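Local coordinates for uncharacterized protein (Pyrococcus horikoshii, PDB 2P8T), which is of unknown function but may bind ATP and have aminoacyl-tRNA ligase activity, at residues S82-P87 with E189-E194. Residues are numbered along the deposited sequence; the frame is centred on the assembly and turned at random.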
loop_
_atom_site.group_PDB
_atom_site.type_symbol
_atom_site.label_atom_id
_atom_site.label_comp_id
_atom_site.label_asym_id
_atom_site.label_seq_id
_atom_site.Cartn_x
_atom_site.Cartn_y
_atom_site.Cartn_z
ATOM N N SER A 82 6.526 -6.167 8.359
ATOM C CA SER A 82 7.308 -7.391 8.135
ATOM C C SER A 82 7.088 -7.987 6.739
ATOM O O SER A 82 7.926 -8.753 6.263
ATOM C CB SER A 82 7.040 -8.459 9.214
ATOM O OG SER A 82 5.825 -9.180 8.992
ATOM N N MET A 83 5.972 -7.656 6.092
ATOM C CA MET A 83 5.656 -8.235 4.785
ATOM C C MET A 83 5.644 -7.212 3.641
ATOM O O MET A 83 5.618 -7.587 2.463
ATOM C CB MET A 83 4.365 -9.092 4.830
ATOM C CG MET A 83 3.019 -8.410 5.173
ATOM S SD MET A 83 1.617 -9.581 5.539
ATOM C CE MET A 83 2.045 -10.010 7.216
ATOM N N PHE A 84 5.657 -5.933 4.018
ATOM C CA PHE A 84 5.645 -4.791 3.097
ATOM C C PHE A 84 6.642 -3.736 3.540
ATOM O O PHE A 84 6.990 -3.638 4.720
ATOM C CB PHE A 84 4.264 -4.120 3.061
ATOM C CG PHE A 84 3.135 -5.058 2.757
ATOM C CD1 PHE A 84 3.090 -5.750 1.546
ATOM C CD2 PHE A 84 2.114 -5.248 3.684
ATOM C CE1 PHE A 84 2.056 -6.623 1.267
ATOM C CE2 PHE A 84 1.063 -6.089 3.409
ATOM C CZ PHE A 84 1.035 -6.794 2.199
ATOM N N SER A 85 7.098 -2.928 2.592
ATOM C CA SER A 85 7.869 -1.734 2.930
ATOM C C SER A 85 6.902 -0.627 3.308
ATOM O O SER A 85 5.701 -0.750 3.068
ATOM C CB SER A 85 8.719 -1.302 1.740
ATOM O OG SER A 85 7.907 -0.980 0.611
ATOM N N GLU A 86 7.400 0.440 3.926
ATOM C CA GLU A 86 6.614 1.670 4.037
ATOM C C GLU A 86 6.235 2.161 2.625
ATOM O O GLU A 86 7.118 2.346 1.804
ATOM C CB GLU A 86 7.420 2.769 4.747
ATOM C CG GLU A 86 7.693 2.516 6.237
ATOM C CD GLU A 86 6.476 2.768 7.137
ATOM O OE1 GLU A 86 5.422 3.237 6.635
ATOM O OE2 GLU A 86 6.601 2.520 8.370
ATOM N N PRO A 87 4.928 2.383 2.341
ATOM C CA PRO A 87 4.563 2.944 1.019
ATOM C C PRO A 87 5.242 4.291 0.796
ATOM O O PRO A 87 5.304 5.109 1.717
ATOM C CB PRO A 87 3.040 3.100 1.107
ATOM C CG PRO A 87 2.627 2.035 2.109
ATOM C CD PRO A 87 3.730 2.099 3.157
ATOM N N GLU A 189 -3.355 -14.384 2.039
ATOM C CA GLU A 189 -3.362 -15.477 3.009
ATOM C C GLU A 189 -2.570 -15.142 4.276
ATOM O O GLU A 189 -2.670 -15.846 5.280
ATOM C CB GLU A 189 -2.846 -16.772 2.357
ATOM C CG GLU A 189 -3.709 -17.243 1.147
ATOM C CD GLU A 189 -3.133 -18.459 0.424
ATOM O OE1 GLU A 189 -3.330 -19.592 0.917
ATOM O OE2 GLU A 189 -2.509 -18.286 -0.646
ATOM N N GLU A 190 -1.778 -14.074 4.233
ATOM C CA GLU A 190 -0.914 -13.741 5.356
ATOM C C GLU A 190 -1.412 -12.564 6.183
ATOM O O GLU A 190 -0.866 -12.292 7.252
ATOM C CB GLU A 190 0.524 -13.481 4.881
ATOM C CG GLU A 190 1.101 -14.549 3.918
ATOM C CD GLU A 190 1.066 -15.951 4.471
ATOM O OE1 GLU A 190 1.453 -16.133 5.651
ATOM O OE2 GLU A 190 0.659 -16.875 3.717
ATOM N N ILE A 191 -2.421 -11.855 5.676
ATOM C CA ILE A 191 -3.018 -10.714 6.370
ATOM C C ILE A 191 -3.679 -11.219 7.657
ATOM O O ILE A 191 -4.450 -12.177 7.607
ATOM C CB ILE A 191 -4.100 -10.003 5.499
ATOM C CG1 ILE A 191 -3.528 -9.488 4.157
ATOM C CG2 ILE A 191 -4.769 -8.870 6.272
ATOM C CD1 ILE A 191 -2.447 -8.410 4.282
ATOM N N THR A 192 -3.359 -10.587 8.787
ATOM C CA THR A 192 -3.845 -11.016 10.120
ATOM C C THR A 192 -5.374 -10.969 10.213
ATOM O O THR A 192 -5.998 -10.059 9.651
ATOM C CB THR A 192 -3.209 -10.178 11.286
ATOM O OG1 THR A 192 -3.816 -10.529 12.544
ATOM C CG2 THR A 192 -3.424 -8.707 11.076
ATOM N N PRO A 193 -5.984 -11.944 10.921
ATOM C CA PRO A 193 -7.435 -11.874 11.152
ATOM C C PRO A 193 -7.887 -10.594 11.863
ATOM O O PRO A 193 -9.021 -10.157 11.668
ATOM C CB PRO A 193 -7.718 -13.089 12.033
ATOM C CG PRO A 193 -6.567 -14.036 11.769
ATOM C CD PRO A 193 -5.386 -13.148 11.528
ATOM N N GLU A 194 -7.006 -10.004 12.674
ATOM C CA GLU A 194 -7.325 -8.784 13.397
ATOM C C GLU A 194 -7.665 -7.645 12.445
ATOM O O GLU A 194 -8.462 -6.783 12.779
ATOM C CB GLU A 194 -6.176 -8.378 14.330
ATOM C CG GLU A 194 -5.758 -9.480 15.296
ATOM C CD GLU A 194 -5.069 -8.963 16.554
ATOM O OE1 GLU A 194 -4.359 -7.939 16.491
ATOM O OE2 GLU A 194 -5.244 -9.594 17.624
#
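Met-83 reaches Glu-190 with the end of its side chain: CE makes a van der Waals contact with the carbonyl O of Glu-190 at 3.7 Å, and SD lies 4.1 Å from that residue's CB. The chain runs out extended through chi2 and then bends at chi3 (79°), which turns the methyl group onto the backbone carbonyl. Glu-190 meets the sulfur only with the base of its side chain: CG already turns away (chi1 -48°), and the bend at chi2 (-56°) takes the carboxylate farther. Ile-191 completes the contact through CD1, which sits near the plane of the Phe-84 ring, at its edge, 4.3 Å from CE2, and is 4.4 Å from Met-83 SD. One face of the same ring carries Met-83 CG, 3.5 Å above the plane and offset toward the rim. In the fold, 82-87 follows helix 71-81 and leads into strand 88-92 of the five-stranded antiparallel sheet, while 189-194 joins helix 172-187 to helix 193-196. Phe-84 also packs on Ala-183 of helix 172-187, Val-102 of strand 95-102 and Phe-25 of helix 17-26. Thr-192 N-caps the last helix, its OG1 accepting from Glu-194 N at 3.2 Å.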